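Local coordinates for protein deoxy-D-mannose-octulosonate 8-phosphate phosphatase (Haemophilus influenzae Rd, PDB 1K1E) that hydrolyses 3-deoxy-D-manno-octulosonate 8-phosphate to 3-deoxy-D-manno-octulosonate and inorganic phosphate, a step of lipopolysaccharide biosynthesis, using magnesium as cofactor, at residues G80-E85 with D108-P113; F10-V15 with Q53-S58. One frame throughout, in Å; residues are numbered along the deposited sequence.

Contact 1 of 2, residues G80-E85 with D108-P113. With SO4 (sulfate ion), chain O.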
ATOM      1  N   GLY A  80      21.220 -13.650   2.565  1.00 23.51           N
ATOM      2  CA  GLY A  80      21.025 -14.876   3.315  1.00 22.79           C
ATOM      3  C   GLY A  80      21.685 -14.900   4.674  1.00 31.88           C
ATOM      4  O   GLY A  80      21.503 -15.861   5.424  1.00 30.40           O
ATOM      5  N   LYS A  81      22.445 -13.860   4.999  1.00 23.51           N
ATOM      6  CA  LYS A  81      23.153 -13.805   6.296  1.00 28.41           C
ATOM      7  C   LYS A  81      22.378 -13.073   7.356  1.00 27.02           C
ATOM      8  O   LYS A  81      22.028 -11.904   7.189  1.00 25.67           O
ATOM      9  CB  LYS A  81      24.531 -13.146   6.157  1.00 35.54           C
ATOM     10  CG  LYS A  81      25.403 -13.548   7.322  1.00 29.93           C
ATOM     11  CD  LYS A  81      26.844 -13.273   7.102  1.00 27.49           C
ATOM     12  CE  LYS A  81      27.611 -14.106   8.111  1.00 29.34           C
ATOM     13  NZ  LYS A  81      29.076 -14.099   7.874  1.00 35.86           N
ATOM     14  N   LEU A  82      22.139 -13.738   8.474  1.00 27.09           N
ATOM     15  CA  LEU A  82      21.362 -13.096   9.532  1.00 31.46           C
ATOM     16  C   LEU A  82      22.201 -12.377  10.556  1.00 29.55           C
ATOM     17  O   LEU A  82      21.688 -11.582  11.347  1.00 35.73           O
ATOM     18  CB  LEU A  82      20.456 -14.116  10.230  1.00 31.47           C
ATOM     19  CG  LEU A  82      19.091 -14.284   9.563  1.00 27.24           C
ATOM     20  CD1 LEU A  82      18.194 -15.247  10.362  1.00 32.68           C
ATOM     21  CD2 LEU A  82      18.436 -12.906   9.495  1.00 34.14           C
ATOM     22  N   GLU A  83      23.492 -12.631  10.528  1.00 24.25           N
ATOM     23  CA  GLU A  83      24.409 -12.004  11.470  1.00 32.64           C
ATOM     24  C   GLU A  83      25.076 -10.890  10.699  1.00 29.31           C
ATOM     25  O   GLU A  83      26.132 -11.063  10.053  1.00 27.74           O
ATOM     26  CB  GLU A  83      25.419 -13.033  11.966  1.00 33.08           C
ATOM     27  CG  GLU A  83      26.382 -12.495  12.974  1.00 39.48           C
ATOM     28  CD  GLU A  83      27.531 -11.743  12.340  1.00 39.09           C
ATOM     29  OE1 GLU A  83      28.301 -12.387  11.594  1.00 39.83           O
ATOM     30  OE2 GLU A  83      27.668 -10.512  12.587  1.00 39.95           O
ATOM     31  N   LYS A  84      24.474  -9.712  10.828  1.00 17.41           N
ATOM     32  CA  LYS A  84      24.919  -8.567  10.066  1.00 17.72           C
ATOM     33  C   LYS A  84      26.193  -7.847  10.446  1.00 19.50           C
ATOM     34  O   LYS A  84      26.794  -7.225   9.581  1.00 19.09           O
ATOM     35  CB  LYS A  84      23.757  -7.557   9.961  1.00 14.92           C
ATOM     36  CG  LYS A  84      22.578  -8.179   9.219  1.00 10.82           C
ATOM     37  CD  LYS A  84      21.466  -7.149   8.954  1.00 20.75           C
ATOM     38  CE  LYS A  84      20.261  -7.823   8.223  1.00 22.57           C
ATOM     39  NZ  LYS A  84      19.375  -6.723   7.721  1.00 19.00           N
ATOM     40  N   GLU A  85      26.645  -7.943  11.693  1.00 15.71           N
ATOM     41  CA  GLU A  85      27.868  -7.226  12.021  1.00 15.51           C
ATOM     42  C   GLU A  85      29.101  -7.709  11.228  1.00 19.88           C
ATOM     43  O   GLU A  85      29.900  -6.901  10.797  1.00 24.96           O
ATOM     44  CB  GLU A  85      28.197  -7.341  13.513  1.00 20.46           C
ATOM     45  CG  GLU A  85      29.541  -6.646  13.848  1.00 30.52           C
ATOM     46  CD  GLU A  85      30.018  -6.955  15.274  1.00 38.86           C
ATOM     47  OE1 GLU A  85      29.137  -7.239  16.124  1.00 32.60           O
ATOM     48  OE2 GLU A  85      31.250  -6.905  15.537  1.00 37.47           O
ATOM     49  N   ASP A 108      15.214  -2.568  11.907  1.00 11.16           N
ATOM     50  CA  ASP A 108      14.852  -3.481  13.016  1.00 13.88           C
ATOM     51  C   ASP A 108      15.998  -3.975  13.866  1.00 16.80           C
ATOM     52  O   ASP A 108      17.174  -3.614  13.625  1.00 11.29           O
ATOM     53  CB  ASP A 108      14.052  -4.698  12.424  1.00 11.69           C
ATOM     54  CG  ASP A 108      13.053  -5.308  13.414  1.00 15.25           C
ATOM     55  OD1 ASP A 108      12.364  -6.288  13.000  1.00 10.84           O
ATOM     56  OD2 ASP A 108      12.940  -4.783  14.562  1.00 14.31           O
ATOM     57  N   SER A 109      15.650  -4.809  14.859  1.00 17.70           N
ATOM     58  CA  SER A 109      16.633  -5.333  15.815  1.00 16.37           C
ATOM     59  C   SER A 109      17.824  -5.971  15.155  1.00 18.62           C
ATOM     60  O   SER A 109      18.961  -5.791  15.640  1.00 14.57           O
ATOM     61  CB  SER A 109      15.959  -6.338  16.776  1.00 14.28           C
ATOM     62  OG  SER A 109      14.857  -5.670  17.421  1.00 13.28           O
ATOM     63  N   VAL A 110      17.571  -6.706  14.072  1.00 14.77           N
ATOM     64  CA  VAL A 110      18.640  -7.384  13.332  1.00 18.32           C
ATOM     65  C   VAL A 110      19.691  -6.376  12.896  1.00 18.74           C
ATOM     66  O   VAL A 110      20.828  -6.750  12.731  1.00 15.94           O
ATOM     67  CB  VAL A 110      18.108  -8.100  12.010  1.00 22.93           C
ATOM     68  CG1 VAL A 110      19.115  -9.199  11.519  1.00 24.75           C
ATOM     69  CG2 VAL A 110      16.721  -8.749  12.254  1.00 20.32           C
ATOM     70  N   ASP A 111      19.325  -5.111  12.685  1.00 14.26           N
ATOM     71  CA  ASP A 111      20.320  -4.151  12.217  1.00 14.97           C
ATOM     72  C   ASP A 111      21.124  -3.474  13.330  1.00 13.26           C
ATOM     73  O   ASP A 111      22.085  -2.748  13.045  1.00 19.57           O
ATOM     74  CB  ASP A 111      19.616  -3.080  11.390  1.00 15.23           C
ATOM     75  CG  ASP A 111      18.773  -3.672  10.315  1.00 17.49           C
ATOM     76  OD1 ASP A 111      19.355  -4.397   9.498  1.00 13.87           O
ATOM     77  OD2 ASP A 111      17.544  -3.456  10.276  1.00 15.67           O
ATOM     78  N   LEU A 112      20.722  -3.688  14.584  1.00 10.78           N
ATOM     79  CA  LEU A 112      21.440  -3.055  15.676  1.00 14.02           C
ATOM     80  C   LEU A 112      22.983  -3.312  15.603  1.00 15.24           C
ATOM     81  O   LEU A 112      23.766  -2.373  15.808  1.00 17.28           O
ATOM     82  CB  LEU A 112      20.848  -3.522  17.021  1.00 13.99           C
ATOM     83  CG  LEU A 112      19.448  -2.893  17.230  1.00 12.23           C
ATOM     84  CD1 LEU A 112      18.857  -3.471  18.561  1.00 17.35           C
ATOM     85  CD2 LEU A 112      19.533  -1.387  17.329  1.00 14.35           C
ATOM     86  N   PRO A 113      23.422  -4.555  15.334  1.00 13.90           N
ATOM     87  CA  PRO A 113      24.875  -4.785  15.269  1.00 19.57           C
ATOM     88  C   PRO A 113      25.468  -4.086  14.029  1.00 17.61           C
ATOM     89  O   PRO A 113      26.635  -3.703  14.040  1.00 17.56           O
ATOM     90  CB  PRO A 113      25.008  -6.313  15.164  1.00 20.84           C
ATOM     91  CG  PRO A 113      23.699  -6.835  15.718  1.00 24.56           C
ATOM     92  CD  PRO A 113      22.671  -5.812  15.213  1.00 18.44           C
TER
HETATM   93  S   SO4 O2401      16.856  -9.137   7.828  1.00 23.13           S
HETATM   94  O1  SO4 O2401      17.376  -8.136   8.764  1.00 32.14           O
HETATM   95  O2  SO4 O2401      15.368  -9.041   7.872  1.00 21.37           O
HETATM   96  O3  SO4 O2401      17.260 -10.478   8.216  1.00 25.34           O
HETATM   97  O4  SO4 O2401      17.438  -8.771   6.511  1.00 22.05           O
HETATM   98  O   HOH W   1      22.417  -9.086  13.044  1.00 18.25           O

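Contact 2 of 2, residues F10-V15 with Q53-S58. With CO (cobalt (II) ion), chain M.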
ATOM      1  N   PHE A  10      30.774   4.742   1.242  1.00 18.62           N
ATOM      2  CA  PHE A  10      30.053   3.485   1.094  1.00 18.03           C
ATOM      3  C   PHE A  10      28.770   3.529   1.908  1.00 13.45           C
ATOM      4  O   PHE A  10      28.750   3.956   3.044  1.00 15.67           O
ATOM      5  CB  PHE A  10      30.971   2.381   1.609  1.00 13.17           C
ATOM      6  CG  PHE A  10      30.523   0.967   1.333  1.00 13.91           C
ATOM      7  CD1 PHE A  10      29.869   0.594   0.145  1.00 13.93           C
ATOM      8  CD2 PHE A  10      30.847  -0.032   2.280  1.00 14.59           C
ATOM      9  CE1 PHE A  10      29.527  -0.772  -0.100  1.00 15.47           C
ATOM     10  CE2 PHE A  10      30.519  -1.383   2.057  1.00 17.49           C
ATOM     11  CZ  PHE A  10      29.863  -1.759   0.889  1.00 13.14           C
ATOM     12  N   VAL A  11      27.720   3.044   1.304  1.00 12.14           N
ATOM     13  CA  VAL A  11      26.406   2.978   1.956  1.00 10.49           C
ATOM     14  C   VAL A  11      25.973   1.540   1.853  1.00 16.69           C
ATOM     15  O   VAL A  11      25.963   0.956   0.758  1.00 16.45           O
ATOM     16  CB  VAL A  11      25.412   3.824   1.221  1.00 16.77           C
ATOM     17  CG1 VAL A  11      23.951   3.533   1.740  1.00 13.60           C
ATOM     18  CG2 VAL A  11      25.774   5.258   1.413  1.00 16.88           C
ATOM     19  N   ILE A  12      25.702   0.928   2.996  1.00 11.26           N
ATOM     20  CA  ILE A  12      25.179  -0.454   3.042  1.00 11.24           C
ATOM     21  C   ILE A  12      23.694  -0.317   3.467  1.00 12.35           C
ATOM     22  O   ILE A  12      23.374   0.351   4.504  1.00 12.13           O
ATOM     23  CB  ILE A  12      25.893  -1.278   4.142  1.00  5.69           C
ATOM     24  CG1 ILE A  12      27.358  -1.481   3.786  1.00  8.64           C
ATOM     25  CG2 ILE A  12      25.216  -2.662   4.308  1.00 11.11           C
ATOM     26  CD1 ILE A  12      28.110  -2.001   4.995  1.00 13.79           C
ATOM     27  N   THR A  13      22.813  -0.978   2.732  1.00  9.93           N
ATOM     28  CA  THR A  13      21.417  -0.898   3.057  1.00  9.21           C
ATOM     29  C   THR A  13      20.751  -2.260   3.305  1.00 14.47           C
ATOM     30  O   THR A  13      20.945  -3.248   2.570  1.00 12.95           O
ATOM     31  CB  THR A  13      20.613  -0.129   1.942  1.00 14.13           C
ATOM     32  OG1 THR A  13      19.243  -0.029   2.353  1.00 13.34           O
ATOM     33  CG2 THR A  13      20.586  -0.875   0.663  1.00  9.65           C
ATOM     34  N   ASP A  14      20.004  -2.314   4.402  1.00 12.58           N
ATOM     35  CA  ASP A  14      19.187  -3.472   4.707  1.00 13.33           C
ATOM     36  C   ASP A  14      18.114  -3.452   3.603  1.00 13.35           C
ATOM     37  O   ASP A  14      17.918  -2.459   2.888  1.00 11.15           O
ATOM     38  CB  ASP A  14      18.492  -3.289   6.083  1.00 12.87           C
ATOM     39  CG  ASP A  14      17.386  -4.279   6.308  1.00 20.00           C
ATOM     40  OD1 ASP A  14      17.559  -5.458   5.950  1.00 15.01           O
ATOM     41  OD2 ASP A  14      16.356  -3.881   6.866  1.00 17.08           O
ATOM     42  N   VAL A  15      17.423  -4.576   3.413  1.00 14.64           N
ATOM     43  CA  VAL A  15      16.377  -4.605   2.406  1.00  9.50           C
ATOM     44  C   VAL A  15      14.936  -4.476   2.920  1.00 18.58           C
ATOM     45  O   VAL A  15      14.258  -3.489   2.662  1.00 13.22           O
ATOM     46  CB  VAL A  15      16.450  -5.941   1.541  1.00 12.46           C
ATOM     47  CG1 VAL A  15      15.255  -6.053   0.604  1.00 18.36           C
ATOM     48  CG2 VAL A  15      17.763  -5.916   0.736  1.00 22.39           C
ATOM     49  N   GLN A  53      30.040   3.913  -3.167  1.00 10.34           N
ATOM     50  CA  GLN A  53      29.480   2.629  -3.535  1.00 13.48           C
ATOM     51  C   GLN A  53      28.247   2.286  -2.712  1.00 14.79           C
ATOM     52  O   GLN A  53      28.071   2.818  -1.596  1.00 15.99           O
ATOM     53  CB  GLN A  53      30.531   1.571  -3.331  1.00 22.75           C
ATOM     54  CG  GLN A  53      31.795   1.868  -4.160  1.00 15.19           C
ATOM     55  CD  GLN A  53      32.916   0.878  -3.787  1.00 17.54           C
ATOM     56  OE1 GLN A  53      32.825  -0.310  -4.082  1.00 20.33           O
ATOM     57  NE2 GLN A  53      33.921   1.368  -3.098  1.00 21.96           N
ATOM     58  N   VAL A  54      27.438   1.383  -3.232  1.00 18.22           N
ATOM     59  CA  VAL A  54      26.262   0.949  -2.480  1.00  9.64           C
ATOM     60  C   VAL A  54      26.264  -0.585  -2.364  1.00 12.77           C
ATOM     61  O   VAL A  54      26.555  -1.285  -3.318  1.00 16.40           O
ATOM     62  CB  VAL A  54      24.974   1.436  -3.137  1.00 17.93           C
ATOM     63  CG1 VAL A  54      23.777   0.864  -2.397  1.00 12.05           C
ATOM     64  CG2 VAL A  54      24.988   3.024  -3.206  1.00 15.02           C
ATOM     65  N   ALA A  55      25.952  -1.099  -1.183  1.00 16.54           N
ATOM     66  CA  ALA A  55      25.857  -2.547  -0.963  1.00 14.41           C
ATOM     67  C   ALA A  55      24.500  -2.866  -0.310  1.00 16.51           C
ATOM     68  O   ALA A  55      23.909  -1.999   0.365  1.00 13.20           O
ATOM     69  CB  ALA A  55      26.987  -3.049  -0.058  1.00 10.37           C
ATOM     70  N   VAL A  56      24.027  -4.091  -0.558  1.00 14.82           N
ATOM     71  CA  VAL A  56      22.764  -4.577  -0.003  1.00 17.96           C
ATOM     72  C   VAL A  56      23.103  -5.708   0.963  1.00 18.58           C
ATOM     73  O   VAL A  56      23.925  -6.565   0.661  1.00 14.66           O
ATOM     74  CB  VAL A  56      21.877  -5.104  -1.161  1.00 18.44           C
ATOM     75  CG1 VAL A  56      20.660  -5.908  -0.612  1.00 16.71           C
ATOM     76  CG2 VAL A  56      21.480  -3.918  -2.048  1.00 17.05           C
ATOM     77  N   LEU A  57      22.430  -5.728   2.115  1.00 13.64           N
ATOM     78  CA  LEU A  57      22.669  -6.735   3.133  1.00 10.63           C
ATOM     79  C   LEU A  57      21.269  -7.236   3.492  1.00 22.33           C
ATOM     80  O   LEU A  57      20.429  -6.443   3.845  1.00 26.66           O
ATOM     81  CB  LEU A  57      23.315  -6.061   4.337  1.00 16.18           C
ATOM     82  CG  LEU A  57      24.375  -6.774   5.174  1.00 34.19           C
ATOM     83  CD1 LEU A  57      24.341  -6.155   6.531  1.00 22.34           C
ATOM     84  CD2 LEU A  57      24.145  -8.278   5.301  1.00 20.27           C
ATOM     85  N   SER A  58      21.002  -8.519   3.358  1.00 14.99           N
ATOM     86  CA  SER A  58      19.675  -9.011   3.719  1.00 17.47           C
ATOM     87  C   SER A  58      19.843 -10.395   4.313  1.00 22.90           C
ATOM     88  O   SER A  58      20.717 -11.149   3.874  1.00 18.02           O
ATOM     89  CB  SER A  58      18.779  -9.121   2.472  1.00 16.39           C
ATOM     90  OG  SER A  58      17.543  -9.692   2.823  1.00 17.30           O
TER
HETATM   91 CO    CO M 201      14.781  -4.839   7.759  1.00 12.86          CO
HETATM   92  O   HOH W   2      15.315  -6.581   6.559  1.00 12.01           O
HETATM   93  O   HOH W   3      12.984  -5.606   8.507  1.00 12.36           O
HETATM   94  O   HOH W   4      16.048  -5.575   9.304  1.00 15.61           O

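Contact 1 of 2, residues G80-E85 with D108-P113
K84 and D111 form a salt bridge at the active-site edge of this HAD-type phosphatase. It joins the start of helix 84-95 to residues 108-113, which run into helix 112-117. K84 NZ donates to D111 OD1 at 2.9 Å and meets that oxygen nearly along its C-O axis. The lysine chain is extended beyond CG, with CG anti to the carbonyl carbon (chi1 -62°), and this carries the ammonium from the helix start to the bound sulfate. NZ gives sulfate O1 a hydrogen bond of 2.7 Å and O4 a weak one. It also forms a salt bridge with D14. D111 OD1 takes a further hydrogen bond from Y104 OH. The other oxygen, D111 OD2, accepts D108 N on its anti lone pair and also D107 N, so both ends of the carboxylate are held.

V110 packs beside the lysine chain, its CG1 3.8 Å from K84 CE. The same methyl lies 3.5 Å from L82 O. Water 1 bridges the backbones: it donates to L82 O and to V110 O, the latter at 2.8 Å, and accepts from K84 N. Further along, E85 CB rests on P113 CB at 3.7 Å.

The sulfate probably comes from the crystallisation liquor, but G59 N binds it too. K84 is a substrate-binding residue by similarity. Its ammonium, set between two carboxylates and a tetrahedral anion, is consistent with a group that receives the substrate phosphate, with D111 fixing its position.

Contact 2 of 2, residues F10-V15 with Q53-S58
F10 to T13 pair in parallel with Q53 to V56 in the central sheet of the Rossmann-like HAD fold. The two strands are neighbours in that sheet, at 26° to each other. At F10 the ring reaches over the neighbouring strand. Its CG is anti to the backbone N (chi1 -170°), and CZ comes within 3.3 Å of A55 CB, a close fit. Q53 O sits at the ring edge, near its plane. L91 and A95 of helix 84-95 also touch this ring.

V11 uses both backbone polar atoms. V11 N donates to Q53 O, and V11 O accepts A55 N at 2.8 Å. The V11 side chain is on the same sheet face as V54, T13 and V56.

I12 returns to the face of F10 and A55. Its CG2 packs on L57 CB at 3.9 Å. I12 CA also makes a CA-H...O contact with A55 O, the acceptor of T13 N.

T13 repeats the pattern of V11. T13 N bonds to A55 O, and T13 O accepts L57 N at 2.9 Å. The T13 and V56 side chains lie side by side and point the same way. T13 OG1 turns along its own strand and donates to D14 O at 2.8 Å, on a lone pair in the carbonyl plane.

D14 opens the family's DxDx(T/V) pattern at the strand end. Its OD2 binds cobalt at 2.0 Å, while K84 is the partner of OD1. D107, D16 O and three waters complete the cobalt site. One of them, water 2, lies close to D14 OD1.

V15 follows and sits beside the end of the other segment, with V15 CB 4.1 Å from S58 CB.

The chain enters through strand 10-14 and later returns through strand 53-58. Contact 2 closes this first loop, which contains the hairpin 23-27/30-37 and helix 38-49. The chain then passes helix 63-72 and strand 76-79 before contact 1 opens. Contact 1 closes a second loop, made of helix 84-95 and strand 102-106. The two loops follow in series and neither nests in the other. In space they meet, with centres about 12 Å apart. Helix 84-95 covers the face of the sheet that carries L57, and K84 CB packs on L57 CD1. Thus contact 2 builds the middle of the sheet, and contact 1 ties the start of helix 84-95 to the residues running into helix 112-117, beside the metal site.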